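Local coordinates for regulatory Subunit of Protein Kinase A (cAMP-dependent) from Euglena gracilis (Euglena gracilis, PDB 6RSX) that binds cyclic AMP in two cyclic nucleotide-binding domains and, as a regulatory subunit of protein kinase A, probably holds the catalytic subunit inactive until the messenger arrives, at residues A[86-91]-A[104-109]; A[90-95]-A[127-132]; A[213-218]-A[246-251]. All coordinates share one frame; numbering follows the deposited sequence. Where two conformers were deposited one is given.

Interaction 1: A[86-91]-A[104-109]; sequences SGTCNI and KSTIGP. With CMP (adenosine-3',5'-cyclic-monophosphate), chain B.
Lys104 and Ser105 both sit opposite Ile91, a classic beta bulge in an otherwise regular antiparallel hairpin. Ile91 N donates to Ser105 O (2.8 Å), whereas Ile91 O accepts from Lys104 N (2.8 Å), and the extra residue fits in because Lys104 adopts a helix-like psi of -43°. Beyond the bulge the register is regular: Cys89 and Ile107 form a hydrogen-bonded pair, with N-H groups and carbonyls exchanged both ways.

Between these pairs Asn90 and Thr106 lie side by side on the outer face, where polar residues suit partial exposure. Thr106 OG1 donates to Asn90 OD1 (2.9 Å), arriving 30° out of the amide carbonyl plane; the same hydroxyl also bonds His103 NE2. With CG anti to the carbonyl carbon (chi1 -76°), Asn90 brings its amide alongside the threonine. An alanine here would remove that acceptor and is likely to leave the Thr106 hydroxyl without this mate and freer to turn, though His103 NE2 could still hold it.

The other face is mostly apolar, with Ser105 OG set against Ile91 CG1. Ile91 and Ile107 cross at about a right angle, CD1 meeting CD1 at 3.9 Å, while the second branch of Ile91, CG2, approaches N7 of the cyclic AMP adenine (3.6 Å), a branched aliphatic side chain serving two neighbours at once. At the far end Gly87 O touches Pro109 CD (3.3 Å). Gly87 has a positive phi at which a beta carbon would press on the preceding carbonyl, and at Gly108 one would collide with the proline ring.

Strand 102-107 is an edge strand of its four-stranded sheet; strand 127-130 flanks strand 89-93 on its other side, and Ile84 of strand 80-84 packs against Cys89 and Ile107 from the facing sheet.

Interaction 2: A[90-95]-A[127-132]; sequences NILIQP and SVQAVS. With CMP (adenosine-3',5'-cyclic-monophosphate), chain B.
The two inner strands of a four-stranded antiparallel sheet meet here, Asn90 pairing with Gln129 and Leu92 with Ser127 through two hydrogen-bonded rings. Asn90 N reaches Gln129 O at 2.8 Å, and Leu92 N reaches Ser127 O almost straight, at 174°. Ile91 and Val128 form the non-hydrogen-bonded pair between them, their side chains running alongside one another, with Ile91 CD1 3.7 Å from Val128 CG2.

This sheet forms one half of the cyclic nucleotide-binding beta roll, and its inner face borders the nucleotide. Further along the strand Ile93 CD1 touches adenine N1 (3.7 Å) from above the ring; aliphatic side chains suit the flat face of the base, whose polar atoms point outward in its plane.

The outer face is more mixed: amides and a hydroxyl linked by water, with Leu92 among them. One water accepts from Asn90 ND2 (2.9 Å) and donates to Gln129 OE1, whose amide nitrogen is held by Gly68 O. Gln129 extends fully, CG opposite the backbone N (chi1 -179°), and crosses Leu92, whose CD1 packs against OE1 at 3.5 Å. Val131 lays its CG2 methyl over the flat face of the Asn90 amide, 3.4 Å from Asn90 CG. A second water lies between Gln94 OE1 and Ser127 OG (2.6 Å from the hydroxyl), while Gln94 NE2 bonds Ala99 O and Ser127 OG also bonds Gln74 N.

Interaction 3: A[213-218]-A[246-251]; sequences MKVNQT and CVATVV. With CMP (adenosine-3',5'-cyclic-monophosphate), chain C.
Thr249 O takes the backbone N-H of Asn216 at 2.8 Å, nearly straight, and also receives a weaker CA-H contact from Val215 CA (3.3 Å). Asn216 O answers by accepting from Thr249 N, closing one hydrogen-bonded ring; Lys214 and Val251 close the next in the same way. Thr249 is buried, and its hydroxyl finds a partner in Glu198 N.

Beyond the last bridge a side chain takes over from the backbone. Gln217 NE2 donates to Val247 O (2.9 Å), with that oxygen only 3° out of the amide plane, although the nitrogen stands 34° off the plane of the Val247 carbonyl. The reach depends on an extended chain, with CG opposite the backbone N (chi1 -169°). A glutamine suits this place because it is long enough to bridge the widening gap and offers an N-H to a carbonyl outside the strand pairing. Val247 is thereby held on two sides, since its own N-H donates to the cyclic AMP phosphate at O2P (3.0 Å).

Valines and an alanine fill the face toward the nucleotide, with Met213 at the end. Val215 CG1 rests on Ala248 CB (3.7 Å), and Val215 CG2 meets C8 of the adenine (3.7 Å). Val250 splits its branches: CG1 packs against Met213 CB (3.5 Å), the two side chains crossing at about a right angle, while CG2 turns to the sugar at O4' (3.8 Å). Ala248 suits its place: its one methyl sits between Val215 CG1 and the Asn216 carbonyl oxygen.

The Val247 N-H on the phosphate belongs to the phosphate-binding cassette, which with helix 237-242 and its Glu237 and Ser239 holds the nucleotide; the strand that follows lines the sugar and base in the beta roll of cyclic nucleotide-binding domains.

In the fold
Interactions 1 and 2 share Asn90 and Ile91 on strand 89-93, which has strand 102-107 on one side and strand 127-130 on the other; their centres lie 8 Å apart and both border the same cyclic AMP. Interaction 3 belongs to the second cyclic nucleotide-binding domain, its centre about 39 Å from that of interaction 1 and 44 Å from that of interaction 2, across the centre of the chain. It repeats the pairing of interaction 2 around a second cyclic AMP, with Val215 and Val250 in the places of Ile91 and Val128. The sites differ: Arg124 bonds the first nucleotide, whereas Cys246 occupies the equivalent position in the second.

Interaction 1: A[86-91]-A[104-109]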
loop_
_atom_site.group_PDB
_atom_site.type_symbol
_atom_site.label_atom_id
_atom_site.label_comp_id
_atom_site.label_asym_id
_atom_site.label_seq_id
_atom_site.Cartn_x
_atom_site.Cartn_y
_atom_site.Cartn_z
ATOM N N SER A 86 -7.572 10.024 -14.538
ATOM C CA SER A 86 -8.159 9.227 -15.628
ATOM C C SER A 86 -7.049 8.617 -16.461
ATOM O O SER A 86 -5.970 9.206 -16.613
ATOM C CB SER A 86 -8.964 10.071 -16.620
ATOM O OG SER A 86 -9.740 11.054 -16.005
ATOM N N GLY A 87 -7.332 7.448 -17.052
ATOM C CA GLY A 87 -6.408 6.845 -17.982
ATOM C C GLY A 87 -5.480 5.884 -17.281
ATOM O O GLY A 87 -5.505 5.714 -16.067
ATOM N N THR A 88 -4.613 5.249 -18.063
ATOM C CA THR A 88 -3.596 4.373 -17.503
ATOM C C THR A 88 -2.229 4.798 -18.055
ATOM O O THR A 88 -2.132 5.406 -19.122
ATOM C CB THR A 88 -3.839 2.914 -17.803
ATOM O OG1 THR A 88 -3.719 2.692 -19.225
ATOM C CG2 THR A 88 -5.273 2.488 -17.238
ATOM N N CYS A 89 -1.183 4.435 -17.326
ATOM C CA CYS A 89 0.202 4.771 -17.657
ATOM C C CYS A 89 1.063 3.530 -17.534
ATOM O O CYS A 89 0.835 2.695 -16.648
ATOM C CB CYS A 89 0.802 5.869 -16.706
ATOM S SG CYS A 89 0.052 7.487 -16.884
ATOM N N ASN A 90 2.056 3.398 -18.407
ATOM C CA ASN A 90 3.035 2.325 -18.295
ATOM C C ASN A 90 4.275 2.830 -17.574
ATOM O O ASN A 90 4.783 3.908 -17.894
ATOM C CB ASN A 90 3.437 1.783 -19.665
ATOM C CG ASN A 90 2.322 0.874 -20.264
ATOM O OD1 ASN A 90 1.442 0.427 -19.544
ATOM N ND2 ASN A 90 2.354 0.659 -21.562
ATOM N N ILE A 91 4.761 2.025 -16.641
ATOM C CA ILE A 91 6.044 2.242 -15.975
ATOM C C ILE A 91 7.085 1.464 -16.768
ATOM O O ILE A 91 6.983 0.234 -16.910
ATOM C CB ILE A 91 6.009 1.759 -14.519
ATOM C CG1 ILE A 91 4.871 2.417 -13.741
ATOM C CG2 ILE A 91 7.385 1.963 -13.862
ATOM C CD1 ILE A 91 4.867 3.978 -13.763
ATOM N N LYS A 104 7.410 -2.563 -16.925
ATOM C CA LYS A 104 7.410 -3.089 -15.565
ATOM C C LYS A 104 6.009 -3.258 -14.987
ATOM O O LYS A 104 5.719 -4.298 -14.377
ATOM C CB LYS A 104 8.229 -2.191 -14.624
ATOM C CG LYS A 104 9.754 -2.183 -14.901
ATOM C CD LYS A 104 10.366 -3.552 -14.687
ATOM C CE LYS A 104 11.784 -3.662 -15.231
ATOM N NZ LYS A 104 12.402 -4.970 -14.805
ATOM N N SER A 105 5.120 -2.284 -15.188
ATOM C CA SER A 105 3.760 -2.367 -14.661
ATOM C C SER A 105 2.919 -1.310 -15.348
ATOM O O SER A 105 3.440 -0.406 -16.017
ATOM C CB SER A 105 3.719 -2.183 -13.139
ATOM O OG SER A 105 4.052 -0.854 -12.755
ATOM N N THR A 106 1.608 -1.433 -15.176
ATOM C CA THR A 106 0.650 -0.445 -15.651
ATOM C C THR A 106 -0.106 0.066 -14.444
ATOM O O THR A 106 -0.516 -0.738 -13.591
ATOM C CB THR A 106 -0.300 -1.072 -16.686
ATOM O OG1 THR A 106 0.476 -1.657 -17.732
ATOM C CG2 THR A 106 -1.289 -0.061 -17.246
ATOM N N ILE A 107 -0.297 1.394 -14.367
ATOM C CA ILE A 107 -0.996 1.997 -13.240
ATOM C C ILE A 107 -2.192 2.798 -13.750
ATOM O O ILE A 107 -2.282 3.187 -14.926
ATOM C CB ILE A 107 -0.049 2.891 -12.375
ATOM C CG1 ILE A 107 0.629 3.946 -13.227
ATOM C CG2 ILE A 107 1.003 1.992 -11.728
ATOM C CD1 ILE A 107 1.375 5.036 -12.370
ATOM N N GLY A 108 -3.116 3.066 -12.841
ATOM C CA GLY A 108 -4.323 3.752 -13.233
ATOM C C GLY A 108 -4.848 4.705 -12.188
ATOM O O GLY A 108 -4.120 5.106 -11.275
ATOM N N PRO A 109 -6.126 5.076 -12.292
ATOM C CA PRO A 109 -6.720 6.048 -11.362
ATOM C C PRO A 109 -6.423 5.747 -9.888
ATOM O O PRO A 109 -6.576 4.612 -9.410
ATOM C CB PRO A 109 -8.226 5.945 -11.671
ATOM C CG PRO A 109 -8.242 5.636 -13.138
ATOM C CD PRO A 109 -7.097 4.663 -13.343
HETATM P P CMP B . 10.597 8.752 -9.502
HETATM O O1P CMP B . 10.580 10.227 -8.974
HETATM O O2P CMP B . 11.815 7.928 -9.564
HETATM O "O5'" CMP B . 10.083 8.755 -11.025
HETATM C "C5'" CMP B . 9.581 7.566 -11.633
HETATM C "C4'" CMP B . 8.550 7.002 -10.700
HETATM O "O4'" CMP B . 8.004 5.740 -11.105
HETATM C "C3'" CMP B . 9.090 6.693 -9.327
HETATM O "O3'" CMP B . 9.431 7.865 -8.622
HETATM C "C2'" CMP B . 7.962 5.862 -8.708
HETATM O "O2'" CMP B . 6.992 6.745 -8.170
HETATM C "C1'" CMP B . 7.379 5.156 -9.964
HETATM N N9 CMP B . 7.627 3.720 -10.018
HETATM C C8 CMP B . 6.669 2.762 -10.276
HETATM N N7 CMP B . 7.261 1.582 -10.306
HETATM C C5 CMP B . 8.556 1.786 -10.029
HETATM C C6 CMP B . 9.558 0.861 -9.916
HETATM N N6 CMP B . 9.553 -0.576 -10.055
HETATM N N1 CMP B . 10.784 1.219 -9.607
HETATM C C2 CMP B . 11.039 2.554 -9.451
HETATM N N3 CMP B . 10.049 3.503 -9.546
HETATM C C4 CMP B . 8.798 3.097 -9.855
#

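Interaction 2: A[90-95]-A[127-132]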
loop_
_atom_site.group_PDB
_atom_site.type_symbol
_atom_site.label_atom_id
_atom_site.label_comp_id
_atom_site.label_asym_id
_atom_site.label_seq_id
_atom_site.Cartn_x
_atom_site.Cartn_y
_atom_site.Cartn_z
ATOM N N ASN A 90 2.056 3.398 -18.407
ATOM C CA ASN A 90 3.035 2.325 -18.295
ATOM C C ASN A 90 4.275 2.830 -17.574
ATOM O O ASN A 90 4.783 3.908 -17.894
ATOM C CB ASN A 90 3.437 1.783 -19.665
ATOM C CG ASN A 90 2.322 0.874 -20.264
ATOM O OD1 ASN A 90 1.442 0.427 -19.544
ATOM N ND2 ASN A 90 2.354 0.659 -21.562
ATOM N N ILE A 91 4.761 2.025 -16.641
ATOM C CA ILE A 91 6.044 2.242 -15.975
ATOM C C ILE A 91 7.085 1.464 -16.768
ATOM O O ILE A 91 6.983 0.234 -16.910
ATOM C CB ILE A 91 6.009 1.759 -14.519
ATOM C CG1 ILE A 91 4.871 2.417 -13.741
ATOM C CG2 ILE A 91 7.385 1.963 -13.862
ATOM C CD1 ILE A 91 4.867 3.978 -13.763
ATOM N N LEU A 92 8.069 2.177 -17.311
ATOM C CA LEU A 92 9.120 1.598 -18.148
ATOM C C LEU A 92 10.478 1.877 -17.514
ATOM O O LEU A 92 10.750 3.011 -17.104
ATOM C CB LEU A 92 9.082 2.194 -19.564
ATOM C CG LEU A 92 7.722 2.068 -20.258
ATOM C CD1 LEU A 92 7.479 3.160 -21.233
ATOM C CD2 LEU A 92 7.754 0.751 -20.967
ATOM N N ILE A 93 11.334 0.864 -17.429
ATOM C CA ILE A 93 12.639 1.048 -16.806
ATOM C C ILE A 93 13.729 0.487 -17.716
ATOM O O ILE A 93 13.682 -0.679 -18.117
ATOM C CB ILE A 93 12.709 0.418 -15.407
ATOM C CG1 ILE A 93 11.626 1.040 -14.505
ATOM C CG2 ILE A 93 14.152 0.596 -14.800
ATOM C CD1 ILE A 93 11.519 0.361 -13.106
ATOM N N GLN A 94 14.715 1.329 -18.033
ATOM C CA GLN A 94 15.896 0.889 -18.767
ATOM C C GLN A 94 16.954 0.415 -17.789
ATOM O O GLN A 94 17.112 0.990 -16.703
ATOM C CB GLN A 94 16.503 2.080 -19.557
ATOM C CG GLN A 94 15.551 2.713 -20.546
ATOM C CD GLN A 94 15.972 4.115 -20.825
ATOM O OE1 GLN A 94 15.336 5.061 -20.355
ATOM N NE2 GLN A 94 17.060 4.269 -21.581
ATOM N N PRO A 95 17.760 -0.562 -18.197
ATOM C CA PRO A 95 18.868 -1.001 -17.343
ATOM C C PRO A 95 20.039 -0.044 -17.386
ATOM O O PRO A 95 20.883 -0.061 -16.484
ATOM C CB PRO A 95 19.268 -2.347 -17.953
ATOM C CG PRO A 95 18.824 -2.258 -19.357
ATOM C CD PRO A 95 17.569 -1.446 -19.356
ATOM N N SER A 127 10.614 5.779 -16.644
ATOM C CA SER A 127 9.752 6.584 -17.484
ATOM C C SER A 127 8.291 6.234 -17.198
ATOM O O SER A 127 7.961 5.078 -16.881
ATOM C CB SER A 127 10.062 6.324 -18.957
ATOM O OG SER A 127 11.432 6.678 -19.289
ATOM N N VAL A 128 7.408 7.206 -17.377
ATOM C CA VAL A 128 5.963 6.968 -17.205
ATOM C C VAL A 128 5.268 7.466 -18.460
ATOM O O VAL A 128 5.300 8.673 -18.757
ATOM C CB VAL A 128 5.406 7.675 -15.964
ATOM C CG1 VAL A 128 3.906 7.328 -15.759
ATOM C CG2 VAL A 128 6.217 7.302 -14.738
ATOM N N GLN A 129 4.648 6.544 -19.206
ATOM C CA GLN A 129 4.090 6.871 -20.517
ATOM C C GLN A 129 2.578 6.719 -20.504
ATOM O O GLN A 129 2.071 5.681 -20.066
ATOM C CB GLN A 129 4.692 5.956 -21.586
ATOM C CG GLN A 129 4.165 6.261 -22.965
ATOM C CD GLN A 129 4.898 5.471 -24.043
ATOM O OE1 GLN A 129 5.367 4.373 -23.793
ATOM N NE2 GLN A 129 5.025 6.052 -25.235
ATOM N N ALA A 130 1.859 7.728 -20.990
ATOM C CA ALA A 130 0.409 7.608 -21.080
ATOM C C ALA A 130 0.068 6.506 -22.077
ATOM O O ALA A 130 0.595 6.480 -23.192
ATOM C CB ALA A 130 -0.216 8.921 -21.522
ATOM N N VAL A 131 -0.840 5.611 -21.690
ATOM C CA VAL A 131 -1.310 4.576 -22.615
ATOM C C VAL A 131 -2.527 5.125 -23.345
ATOM O O VAL A 131 -2.554 5.182 -24.574
ATOM C CB VAL A 131 -1.636 3.282 -21.871
ATOM C CG1 VAL A 131 -2.282 2.237 -22.834
ATOM C CG2 VAL A 131 -0.397 2.702 -21.251
ATOM N N SER A 132 -3.547 5.496 -22.588
ATOM C CA SER A 132 -4.685 6.267 -23.057
ATOM C C SER A 132 -4.355 7.752 -22.937
ATOM O O SER A 132 -3.284 8.131 -22.468
ATOM C CB SER A 132 -5.910 5.931 -22.217
ATOM O OG SER A 132 -5.651 6.295 -20.854
HETATM P P CMP B . 10.597 8.752 -9.502
HETATM O O1P CMP B . 10.580 10.227 -8.974
HETATM O O2P CMP B . 11.815 7.928 -9.564
HETATM O "O5'" CMP B . 10.083 8.755 -11.025
HETATM C "C5'" CMP B . 9.581 7.566 -11.633
HETATM C "C4'" CMP B . 8.550 7.002 -10.700
HETATM O "O4'" CMP B . 8.004 5.740 -11.105
HETATM C "C3'" CMP B . 9.090 6.693 -9.327
HETATM O "O3'" CMP B . 9.431 7.865 -8.622
HETATM C "C2'" CMP B . 7.962 5.862 -8.708
HETATM O "O2'" CMP B . 6.992 6.745 -8.170
HETATM C "C1'" CMP B . 7.379 5.156 -9.964
HETATM N N9 CMP B . 7.627 3.720 -10.018
HETATM C C8 CMP B . 6.669 2.762 -10.276
HETATM N N7 CMP B . 7.261 1.582 -10.306
HETATM C C5 CMP B . 8.556 1.786 -10.029
HETATM C C6 CMP B . 9.558 0.861 -9.916
HETATM N N6 CMP B . 9.553 -0.576 -10.055
HETATM N N1 CMP B . 10.784 1.219 -9.607
HETATM C C2 CMP B . 11.039 2.554 -9.451
HETATM N N3 CMP B . 10.049 3.503 -9.546
HETATM C C4 CMP B . 8.798 3.097 -9.855
HETATM O O HOH W 1 4.217 2.080 -23.258
HETATM O O HOH W 2 12.878 4.458 -19.289
#

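Interaction 3: A[213-218]-A[246-251]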
loop_
_atom_site.group_PDB
_atom_site.type_symbol
_atom_site.label_atom_id
_atom_site.label_comp_id
_atom_site.label_asym_id
_atom_site.label_seq_id
_atom_site.Cartn_x
_atom_site.Cartn_y
_atom_site.Cartn_z
ATOM N N MET A 213 -0.347 -15.155 18.889
ATOM C CA MET A 213 -1.793 -15.258 18.689
ATOM C C MET A 213 -2.268 -16.701 18.837
ATOM O O MET A 213 -1.650 -17.629 18.311
ATOM C CB MET A 213 -2.230 -14.790 17.299
ATOM C CG MET A 213 -1.893 -13.331 16.958
ATOM S SD MET A 213 -2.998 -12.201 17.780
ATOM C CE MET A 213 -2.128 -10.656 17.392
ATOM N N LYS A 214 -3.400 -16.882 19.497
ATOM C CA LYS A 214 -4.102 -18.163 19.417
ATOM C C LYS A 214 -5.096 -18.114 18.265
ATOM O O LYS A 214 -5.784 -17.104 18.082
ATOM C CB LYS A 214 -4.842 -18.450 20.721
ATOM C CG LYS A 214 -3.957 -18.798 21.898
ATOM C CD LYS A 214 -4.859 -19.211 23.063
ATOM C CE LYS A 214 -4.074 -19.701 24.271
ATOM N NZ LYS A 214 -4.980 -20.008 25.429
ATOM N N VAL A 215 -5.187 -19.217 17.508
ATOM C CA VAL A 215 -6.191 -19.408 16.462
ATOM C C VAL A 215 -7.192 -20.416 17.009
ATOM O O VAL A 215 -6.836 -21.584 17.187
ATOM C CB VAL A 215 -5.577 -19.929 15.162
ATOM C CG1 VAL A 215 -6.618 -19.977 14.045
ATOM C CG2 VAL A 215 -4.384 -19.000 14.712
ATOM N N ASN A 216 -8.424 -19.963 17.247
ATOM C CA ASN A 216 -9.479 -20.763 17.880
ATOM C C ASN A 216 -10.637 -20.980 16.913
ATOM O O ASN A 216 -10.980 -20.111 16.113
ATOM C CB ASN A 216 -9.998 -20.060 19.135
ATOM C CG ASN A 216 -8.948 -19.926 20.198
ATOM O OD1 ASN A 216 -7.982 -20.699 20.237
ATOM N ND2 ASN A 216 -9.130 -18.957 21.088
ATOM N N GLN A 217 -11.289 -22.134 17.021
ATOM C CA GLN A 217 -12.354 -22.459 16.095
ATOM C C GLN A 217 -13.378 -23.259 16.883
ATOM O O GLN A 217 -12.995 -24.043 17.752
ATOM C CB GLN A 217 -11.802 -23.265 14.930
ATOM C CG GLN A 217 -12.695 -23.484 13.747
ATOM C CD GLN A 217 -11.942 -24.216 12.658
ATOM O OE1 GLN A 217 -11.514 -25.353 12.855
ATOM N NE2 GLN A 217 -11.733 -23.557 11.522
ATOM N N THR A 218 -14.652 -23.017 16.605
ATOM C CA THR A 218 -15.728 -23.735 17.285
ATOM C C THR A 218 -16.125 -24.990 16.525
ATOM O O THR A 218 -16.159 -25.017 15.292
ATOM C CB THR A 218 -16.954 -22.844 17.451
ATOM O OG1 THR A 218 -17.537 -22.599 16.165
ATOM C CG2 THR A 218 -16.555 -21.533 18.070
ATOM N N CYS A 246 -14.437 -15.069 8.137
ATOM C CA CYS A 246 -13.267 -15.677 8.770
ATOM C C CYS A 246 -13.612 -17.061 9.309
ATOM O O CYS A 246 -14.650 -17.239 9.950
ATOM C CB CYS A 246 -12.776 -14.798 9.912
ATOM S SG CYS A 246 -12.147 -13.168 9.343
ATOM N N VAL A 247 -12.742 -18.043 9.042
ATOM C CA VAL A 247 -13.012 -19.414 9.472
ATOM C C VAL A 247 -12.541 -19.670 10.891
ATOM O O VAL A 247 -12.714 -20.791 11.410
ATOM C CB VAL A 247 -12.382 -20.445 8.511
ATOM C CG1 VAL A 247 -12.836 -20.188 7.082
ATOM C CG2 VAL A 247 -10.842 -20.447 8.614
ATOM N N ALA A 248 -11.981 -18.666 11.549
ATOM C CA ALA A 248 -11.422 -18.839 12.875
ATOM C C ALA A 248 -11.320 -17.498 13.581
ATOM O O ALA A 248 -11.364 -16.424 12.971
ATOM C CB ALA A 248 -10.057 -19.532 12.815
ATOM N N THR A 249 -11.164 -17.579 14.886
ATOM C CA THR A 249 -10.936 -16.420 15.721
ATOM C C THR A 249 -9.451 -16.345 16.047
ATOM O O THR A 249 -8.835 -17.355 16.383
ATOM C CB THR A 249 -11.787 -16.526 16.984
ATOM O OG1 THR A 249 -13.156 -16.597 16.575
ATOM C CG2 THR A 249 -11.589 -15.320 17.891
ATOM N N VAL A 250 -8.854 -15.175 15.851
ATOM C CA VAL A 250 -7.459 -14.963 16.203
ATOM C C VAL A 250 -7.424 -13.974 17.359
ATOM O O VAL A 250 -7.988 -12.872 17.262
ATOM C CB VAL A 250 -6.645 -14.487 14.987
ATOM C CG1 VAL A 250 -5.158 -14.333 15.351
ATOM C CG2 VAL A 250 -6.841 -15.451 13.822
ATOM N N VAL A 251 -6.762 -14.364 18.452
ATOM C CA VAL A 251 -6.808 -13.621 19.704
ATOM C C VAL A 251 -5.394 -13.475 20.267
ATOM O O VAL A 251 -4.608 -14.431 20.278
ATOM C CB VAL A 251 -7.756 -14.321 20.709
ATOM C CG1 VAL A 251 -7.236 -15.703 21.026
ATOM C CG2 VAL A 251 -7.934 -13.501 21.961
HETATM P P CMP C . -9.268 -16.012 7.924
HETATM O O1P CMP C . -9.485 -14.637 7.064
HETATM O O2P CMP C . -10.225 -17.107 7.659
HETATM O "O5'" CMP C . -9.460 -15.639 9.463
HETATM C "C5'" CMP C . -8.908 -16.501 10.465
HETATM C "C4'" CMP C . -7.511 -16.867 10.043
HETATM O "O4'" CMP C . -6.829 -17.806 10.889
HETATM C "C3'" CMP C . -7.349 -17.496 8.685
HETATM O "O3'" CMP C . -7.734 -16.632 7.617
HETATM C "C2'" CMP C . -5.877 -17.878 8.703
HETATM O "O2'" CMP C . -5.093 -16.710 8.388
HETATM C "C1'" CMP C . -5.659 -18.194 10.203
HETATM N N9 CMP C . -5.329 -19.596 10.478
HETATM C C8 CMP C . -4.236 -20.005 11.131
HETATM N N7 CMP C . -4.279 -21.332 11.194
HETATM C C5 CMP C . -5.420 -21.723 10.601
HETATM C C6 CMP C . -5.934 -22.981 10.411
HETATM N N6 CMP C . -5.422 -24.270 10.778
HETATM N N1 CMP C . -7.078 -23.143 9.774
HETATM C C2 CMP C . -7.746 -22.048 9.322
HETATM N N3 CMP C . -7.232 -20.784 9.500
HETATM C C4 CMP C . -6.077 -20.657 10.155
#